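Local coordinates for protein glutathione transferase lambda1 (PDB 4PQH) that is a plant glutathione transferase of the Lambda class that binds glutathione in a thioredoxin-like domain and probably acts as a thiol transferase in detoxification, at residues G26-Y31 and L82-E87; T35-Q40 and I179-P184. All blocks are in the same frame, centred on the assembly; numbering follows the deposited sequence.

Interaction 1: residues G26-Y31 and L82-E87; sequences GTTRLY and LEHNNE
Glu83 reaches across from one strand of the thioredoxin-like sheet to Arg29 and Tyr31 on its antiparallel neighbour. Glu83 CB packs at the edge of the Tyr31 ring, 3.9 Å from Tyr31 CE1. With CG anti to the backbone N (chi1 175°) and the chain extended beyond it, the carboxylate runs alongside the Arg29 side chain, both pointing the same way. Glu83 OE1 accepts from Tyr31 OH at 2.7 Å, nearly along its C-O axis, while ring and carboxylate lie almost coplanar, 13° apart; the same oxygen also rests against Arg29 CD. Glu83 OE2 forms a salt bridge with Arg29 NH1 at 3.1 Å, bent and weak as a hydrogen bond, and it further meets a water and the backbone N of Phe24. Arg29 NH1 has a stronger partner in Asp25, with which it forms a salt bridge.

Beneath this, Arg29 and Glu83 form a hydrogen-bonded pair, Glu83 N giving to Arg29 O at 2.8 Å. On the other face Leu30 and Leu82 make the non-hydrogen-bonded pair, Leu82 CD1 lying 4.2 Å from Leu30 CB; Leu82 also packs on helix 92-102. Near the turn, Thr28 OG1 and His84 ND1 share a hydrogen bond of 2.9 Å in the imidazole plane. A buried carboxylate shared by a phenol, a guanidinium, a backbone N-H and water is probably stabilised as the anion, and glutamate has the length to collect them all.

Interaction 2: residues T35-Q40 and I179-P184; sequences TCPYAQ and IERFQP. With GSH (glutathione), chain C.
Arg181, on helix 170-190, extends to the start of helix 37-48 and there meets Thr35, Pro37 and Gln40, joining the all-helical C-terminal domain to the thioredoxin-like one beside the glutathione site.

Hydrogen bonds make up most of the polar part. Arg181 NH2 gives to Thr35 O at 2.9 Å; the oxygen lies in the guanidinium plane, yet the donor stands above the carbonyl plane. Arg181 NH1 gives to Gln40 OE1 at 2.7 Å, in the plane of that carbonyl and at a C=O...donor angle of 160°. The same NH1 also serves Pro177 O within its own helix. Gln40 suits its place because one amide both accepts and donates: Gln40 NE2 gives to Glu180 OE1 at 2.9 Å, on the syn side of a carboxylate turned 72° from the amide. The extended Gln40 chain, with CG anti to the backbone N (chi1 -165°), carries the amide out to both partners. Tyr214 and Thr217 add hydrogen bonds to Glu180 OE1 and Gln40 NE2 respectively. Through charge alone, Arg181 NH1 feels Glu180 OE2 in a long salt bridge.

Van der Waals packing comes from Pro37. Pro37 CB lies over one face of the guanidinium, offset toward the rim and 3.6 Å from Arg181 NE, the two side chains crossing at about a right angle; a compact proline ring fits against this flat group.

On the ligand side, Cys36 caps the helix, its SG accepting from Ala39 N, and Cys36 SG lies 3.3 Å from SG2 of glutathione; the Tyr38 ring has glutathione CB1 over one face. The cationic guanidinium and the anionic carboxylate, relayed by a neutral amide, thus join the helix start that carries Cys36 to the C-terminal domain.

Strand 28-32 leads directly into helix 37-48, so interactions 1 and 2 act on consecutive elements of the thioredoxin-like domain, although their centres lie 24 Å apart. Interaction 1 is internal to that domain, pairing the strand with 81-84, whereas interaction 2 ties the following helix to the C-terminal domain. Glutathione lies nearer the second: Cys36, Pro37 and Tyr38 line its pocket. In the first, the side chain of Tyr31 is about 9 Å from the ligand and about 5 Å from that of Val79, whose backbone N binds it. Residues 35-40 thus touch glutathione directly, while 26-31 and 82-87 belong to the sheet from which their helix follows.

Interaction 1: residues G26-Y31 and L82-E87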
loop_
_atom_site.group_PDB
_atom_site.type_symbol
_atom_site.label_atom_id
_atom_site.label_comp_id
_atom_site.label_asym_id
_atom_site.label_seq_id
_atom_site.Cartn_x
_atom_site.Cartn_y
_atom_site.Cartn_z
ATOM N N GLY A 26 1.898 -16.449 -18.860
ATOM C CA GLY A 26 3.225 -15.864 -18.847
ATOM C C GLY A 26 3.238 -14.377 -18.549
ATOM O O GLY A 26 4.277 -13.818 -18.209
ATOM N N THR A 27 2.085 -13.733 -18.690
ATOM C CA THR A 27 1.942 -12.323 -18.343
ATOM C C THR A 27 1.819 -12.173 -16.833
ATOM O O THR A 27 1.134 -12.963 -16.179
ATOM C CB THR A 27 0.690 -11.705 -19.013
ATOM O OG1 THR A 27 0.903 -11.599 -20.426
ATOM C CG2 THR A 27 0.394 -10.316 -18.458
ATOM N N THR A 28 2.489 -11.167 -16.278
ATOM C CA THR A 28 2.355 -10.857 -14.862
ATOM C C THR A 28 1.137 -9.960 -14.638
ATOM O O THR A 28 0.993 -8.921 -15.283
ATOM C CB THR A 28 3.631 -10.196 -14.315
ATOM O OG1 THR A 28 4.736 -11.089 -14.507
ATOM C CG2 THR A 28 3.485 -9.889 -12.835
ATOM N N ARG A 29 0.246 -10.379 -13.742
ATOM C CA ARG A 29 -0.964 -9.618 -13.452
ATOM C C ARG A 29 -1.078 -9.303 -11.973
ATOM O O ARG A 29 -0.873 -10.172 -11.127
ATOM C CB ARG A 29 -2.202 -10.389 -13.909
ATOM C CG ARG A 29 -2.257 -10.606 -15.404
ATOM C CD ARG A 29 -3.487 -11.391 -15.827
ATOM N NE ARG A 29 -3.510 -11.532 -17.278
ATOM C CZ ARG A 29 -2.831 -12.457 -17.946
ATOM N NH1 ARG A 29 -2.077 -13.337 -17.293
ATOM N NH2 ARG A 29 -2.899 -12.503 -19.267
ATOM N N LEU A 30 -1.406 -8.050 -11.670
ATOM C CA LEU A 30 -1.656 -7.621 -10.308
ATOM C C LEU A 30 -3.149 -7.358 -10.155
ATOM O O LEU A 30 -3.686 -6.411 -10.734
ATOM C CB LEU A 30 -0.860 -6.356 -10.002
ATOM C CG LEU A 30 -1.167 -5.670 -8.672
ATOM C CD1 LEU A 30 -0.899 -6.597 -7.496
ATOM C CD2 LEU A 30 -0.385 -4.373 -8.540
ATOM N N TYR A 31 -3.824 -8.205 -9.386
ATOM C CA TYR A 31 -5.265 -8.067 -9.203
ATOM C C TYR A 31 -5.548 -7.110 -8.062
ATOM O O TYR A 31 -5.056 -7.291 -6.947
ATOM C CB TYR A 31 -5.921 -9.426 -8.954
ATOM C CG TYR A 31 -5.779 -10.358 -10.134
ATOM C CD1 TYR A 31 -4.614 -11.094 -10.324
ATOM C CD2 TYR A 31 -6.794 -10.486 -11.077
ATOM C CE1 TYR A 31 -4.462 -11.929 -11.401
ATOM C CE2 TYR A 31 -6.651 -11.338 -12.171
ATOM C CZ TYR A 31 -5.479 -12.058 -12.320
ATOM O OH TYR A 31 -5.305 -12.901 -13.394
ATOM N N LEU A 82 -1.029 -11.426 -6.770
ATOM C CA LEU A 82 -0.076 -11.264 -7.855
ATOM C C LEU A 82 0.117 -12.597 -8.547
ATOM O O LEU A 82 0.487 -13.586 -7.909
ATOM C CB LEU A 82 1.267 -10.766 -7.322
ATOM C CG LEU A 82 2.355 -10.548 -8.378
ATOM C CD1 LEU A 82 2.010 -9.361 -9.270
ATOM C CD2 LEU A 82 3.712 -10.368 -7.719
ATOM N N GLU A 83 -0.157 -12.610 -9.850
ATOM C CA GLU A 83 0.072 -13.758 -10.708
ATOM C C GLU A 83 1.411 -13.546 -11.393
ATOM O O GLU A 83 1.580 -12.602 -12.172
ATOM C CB GLU A 83 -1.043 -13.838 -11.746
ATOM C CG GLU A 83 -0.884 -14.922 -12.784
ATOM C CD GLU A 83 -1.876 -14.765 -13.921
ATOM O OE1 GLU A 83 -2.855 -14.011 -13.747
ATOM O OE2 GLU A 83 -1.675 -15.383 -14.988
ATOM N N HIS A 84 2.367 -14.418 -11.091
ATOM C CA HIS A 84 3.717 -14.279 -11.617
ATOM C C HIS A 84 4.386 -15.644 -11.598
ATOM O O HIS A 84 4.342 -16.342 -10.586
ATOM C CB HIS A 84 4.516 -13.282 -10.767
ATOM C CG HIS A 84 5.913 -13.051 -11.254
ATOM N ND1 HIS A 84 6.189 -12.532 -12.502
ATOM C CD2 HIS A 84 7.110 -13.266 -10.663
ATOM C CE1 HIS A 84 7.497 -12.441 -12.658
ATOM N NE2 HIS A 84 8.082 -12.881 -11.558
ATOM N N ASN A 85 4.988 -16.024 -12.721
ATOM C CA ASN A 85 5.711 -17.292 -12.830
ATOM C C ASN A 85 4.932 -18.501 -12.320
ATOM O O ASN A 85 5.438 -19.269 -11.499
ATOM C CB ASN A 85 7.061 -17.212 -12.111
ATOM C CG ASN A 85 8.040 -16.287 -12.805
ATOM O OD1 ASN A 85 7.894 -15.980 -13.987
ATOM N ND2 ASN A 85 9.053 -15.846 -12.070
ATOM N N ASN A 86 3.699 -18.650 -12.798
ATOM C CA ASN A 86 2.867 -19.811 -12.483
ATOM C C ASN A 86 2.539 -19.974 -10.999
ATOM O O ASN A 86 2.375 -21.088 -10.501
ATOM C CB ASN A 86 3.502 -21.093 -13.031
ATOM C CG ASN A 86 3.814 -20.997 -14.509
ATOM O OD1 ASN A 86 2.982 -20.561 -15.304
ATOM N ND2 ASN A 86 5.026 -21.394 -14.884
ATOM N N GLU A 87 2.450 -18.854 -10.295
ATOM C CA GLU A 87 2.004 -18.867 -8.915
ATOM C C GLU A 87 1.184 -17.609 -8.699
ATOM O O GLU A 87 1.531 -16.549 -9.212
ATOM C CB GLU A 87 3.199 -18.906 -7.953
ATOM C CG GLU A 87 2.816 -19.013 -6.475
ATOM C CD GLU A 87 4.024 -19.027 -5.546
ATOM O OE1 GLU A 87 5.151 -19.272 -6.028
ATOM O OE2 GLU A 87 3.844 -18.792 -4.330
HETATM O O HOH W 1 4.663 -14.271 -15.001
HETATM O O HOH W 2 0.641 -15.486 -16.165
#

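Interaction 2: residues T35-Q40 and I179-P184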
loop_
_atom_site.group_PDB
_atom_site.type_symbol
_atom_site.label_atom_id
_atom_site.label_comp_id
_atom_site.label_asym_id
_atom_site.label_seq_id
_atom_site.Cartn_x
_atom_site.Cartn_y
_atom_site.Cartn_z
ATOM N N THR A 35 -9.860 1.106 -5.157
ATOM C CA THR A 35 -9.981 1.827 -3.893
ATOM C C THR A 35 -9.478 1.063 -2.668
ATOM O O THR A 35 -9.596 1.553 -1.546
ATOM C CB THR A 35 -11.434 2.246 -3.631
ATOM O OG1 THR A 35 -12.269 1.083 -3.655
ATOM C CG2 THR A 35 -11.901 3.236 -4.688
ATOM N N CYS A 36 -8.917 -0.125 -2.870
ATOM C CA CYS A 36 -8.420 -0.916 -1.746
ATOM C C CYS A 36 -7.033 -0.453 -1.307
ATOM O O CYS A 36 -6.096 -0.482 -2.104
ATOM C CB CYS A 36 -8.372 -2.406 -2.118
ATOM S SG CYS A 36 -7.638 -3.471 -0.837
ATOM N N PRO A 37 -6.882 -0.049 -0.032
ATOM C CA PRO A 37 -5.548 0.419 0.385
ATOM C C PRO A 37 -4.478 -0.681 0.415
ATOM O O PRO A 37 -3.304 -0.393 0.174
ATOM C CB PRO A 37 -5.786 0.965 1.801
ATOM C CG PRO A 37 -7.009 0.217 2.296
ATOM C CD PRO A 37 -7.864 -0.019 1.072
ATOM N N TYR A 38 -4.861 -1.917 0.709
ATOM C CA TYR A 38 -3.902 -3.014 0.687
ATOM C C TYR A 38 -3.367 -3.223 -0.722
ATOM O O TYR A 38 -2.158 -3.408 -0.927
ATOM C CB TYR A 38 -4.559 -4.296 1.204
ATOM C CG TYR A 38 -5.002 -4.177 2.635
ATOM C CD1 TYR A 38 -4.092 -4.294 3.676
ATOM C CD2 TYR A 38 -6.333 -3.936 2.951
ATOM C CE1 TYR A 38 -4.498 -4.177 4.990
ATOM C CE2 TYR A 38 -6.741 -3.818 4.252
ATOM C CZ TYR A 38 -5.829 -3.941 5.267
ATOM O OH TYR A 38 -6.256 -3.822 6.565
ATOM N N ALA A 39 -4.266 -3.168 -1.698
ATOM C CA ALA A 39 -3.877 -3.300 -3.097
ATOM C C ALA A 39 -3.046 -2.098 -3.549
ATOM O O ALA A 39 -2.102 -2.238 -4.336
ATOM C CB ALA A 39 -5.112 -3.474 -3.981
ATOM N N GLN A 40 -3.388 -0.917 -3.042
ATOM C CA GLN A 40 -2.643 0.285 -3.387
ATOM C C GLN A 40 -1.178 0.165 -2.989
ATOM O O GLN A 40 -0.311 0.648 -3.710
ATOM C CB GLN A 40 -3.269 1.515 -2.736
ATOM C CG GLN A 40 -2.782 2.829 -3.332
ATOM C CD GLN A 40 -3.276 4.036 -2.559
ATOM O OE1 GLN A 40 -4.035 3.896 -1.590
ATOM N NE2 GLN A 40 -2.865 5.226 -2.983
ATOM N N ILE A 179 -2.402 6.239 5.716
ATOM C CA ILE A 179 -2.350 7.640 6.114
ATOM C C ILE A 179 -3.184 8.502 5.147
ATOM O O ILE A 179 -3.878 9.431 5.566
ATOM C CB ILE A 179 -0.893 8.121 6.257
ATOM C CG1 ILE A 179 -0.239 7.365 7.422
ATOM C CG2 ILE A 179 -0.846 9.628 6.468
ATOM C CD1 ILE A 179 1.230 7.694 7.644
ATOM N N GLU A 180 -3.165 8.141 3.866
ATOM C CA GLU A 180 -3.959 8.818 2.842
ATOM C C GLU A 180 -5.447 8.822 3.190
ATOM O O GLU A 180 -6.147 9.789 2.927
ATOM C CB GLU A 180 -3.747 8.129 1.490
ATOM C CG GLU A 180 -4.636 8.606 0.365
ATOM C CD GLU A 180 -4.407 7.830 -0.922
ATOM O OE1 GLU A 180 -3.235 7.556 -1.251
ATOM O OE2 GLU A 180 -5.392 7.501 -1.614
ATOM N N ARG A 181 -5.922 7.731 3.781
ATOM C CA ARG A 181 -7.333 7.615 4.130
ATOM C C ARG A 181 -7.621 8.169 5.522
ATOM O O ARG A 181 -8.625 8.855 5.722
ATOM C CB ARG A 181 -7.783 6.160 4.016
ATOM C CG ARG A 181 -7.925 5.700 2.576
ATOM C CD ARG A 181 -7.727 4.200 2.443
ATOM N NE ARG A 181 -7.975 3.747 1.077
ATOM C CZ ARG A 181 -7.119 3.890 0.073
ATOM N NH1 ARG A 181 -5.947 4.478 0.275
ATOM N NH2 ARG A 181 -7.436 3.444 -1.137
ATOM N N PHE A 182 -6.737 7.895 6.478
ATOM C CA PHE A 182 -6.990 8.295 7.859
ATOM C C PHE A 182 -6.905 9.801 8.045
ATOM O O PHE A 182 -7.649 10.377 8.846
ATOM C CB PHE A 182 -6.038 7.612 8.845
ATOM C CG PHE A 182 -6.132 6.105 8.863
ATOM C CD1 PHE A 182 -7.267 5.445 8.406
ATOM C CD2 PHE A 182 -5.076 5.348 9.349
ATOM C CE1 PHE A 182 -7.344 4.048 8.439
ATOM C CE2 PHE A 182 -5.143 3.971 9.383
ATOM C CZ PHE A 182 -6.279 3.314 8.926
ATOM N N GLN A 183 -5.994 10.447 7.321
ATOM C CA GLN A 183 -5.814 11.888 7.496
ATOM C C GLN A 183 -7.094 12.710 7.242
ATOM O O GLN A 183 -7.540 13.432 8.135
ATOM C CB GLN A 183 -4.632 12.424 6.685
ATOM C CG GLN A 183 -4.459 13.934 6.839
ATOM C CD GLN A 183 -3.223 14.477 6.159
ATOM O OE1 GLN A 183 -2.684 13.873 5.237
ATOM N NE2 GLN A 183 -2.761 15.620 6.628
ATOM N N PRO A 184 -7.696 12.596 6.040
ATOM C CA PRO A 184 -8.900 13.399 5.808
ATOM C C PRO A 184 -10.075 12.931 6.660
ATOM O O PRO A 184 -10.911 13.754 7.034
ATOM C CB PRO A 184 -9.190 13.180 4.313
ATOM C CG PRO A 184 -8.524 11.895 3.974
ATOM C CD PRO A 184 -7.293 11.858 4.826
HETATM N N1 GSH C . -4.251 -9.035 4.754
HETATM C CA1 GSH C . -4.658 -8.744 3.392
HETATM C C1 GSH C . -3.523 -8.005 2.745
HETATM O O11 GSH C . -2.708 -7.396 3.471
HETATM O O12 GSH C . -3.387 -8.018 1.508
HETATM C CB1 GSH C . -5.935 -7.900 3.383
HETATM C CG1 GSH C . -6.568 -7.781 1.997
HETATM C CD1 GSH C . -7.960 -7.200 2.118
HETATM O OE1 GSH C . -8.564 -7.127 3.388
HETATM N N2 GSH C . -8.578 -6.777 1.012
HETATM C CA2 GSH C . -9.998 -6.456 1.091
HETATM C C2 GSH C . -10.822 -7.417 0.292
HETATM O O2 GSH C . -10.280 -8.039 -0.842
HETATM C CB2 GSH C . -10.295 -5.059 0.568
HETATM S SG2 GSH C . -9.785 -3.720 1.676
HETATM N N3 GSH C . -12.072 -7.645 0.687
HETATM C CA3 GSH C . -12.922 -8.508 -0.112
HETATM C C3 GSH C . -13.481 -9.648 0.702
HETATM O O31 GSH C . -14.328 -10.420 0.203
HETATM O O32 GSH C . -13.098 -9.844 1.876
#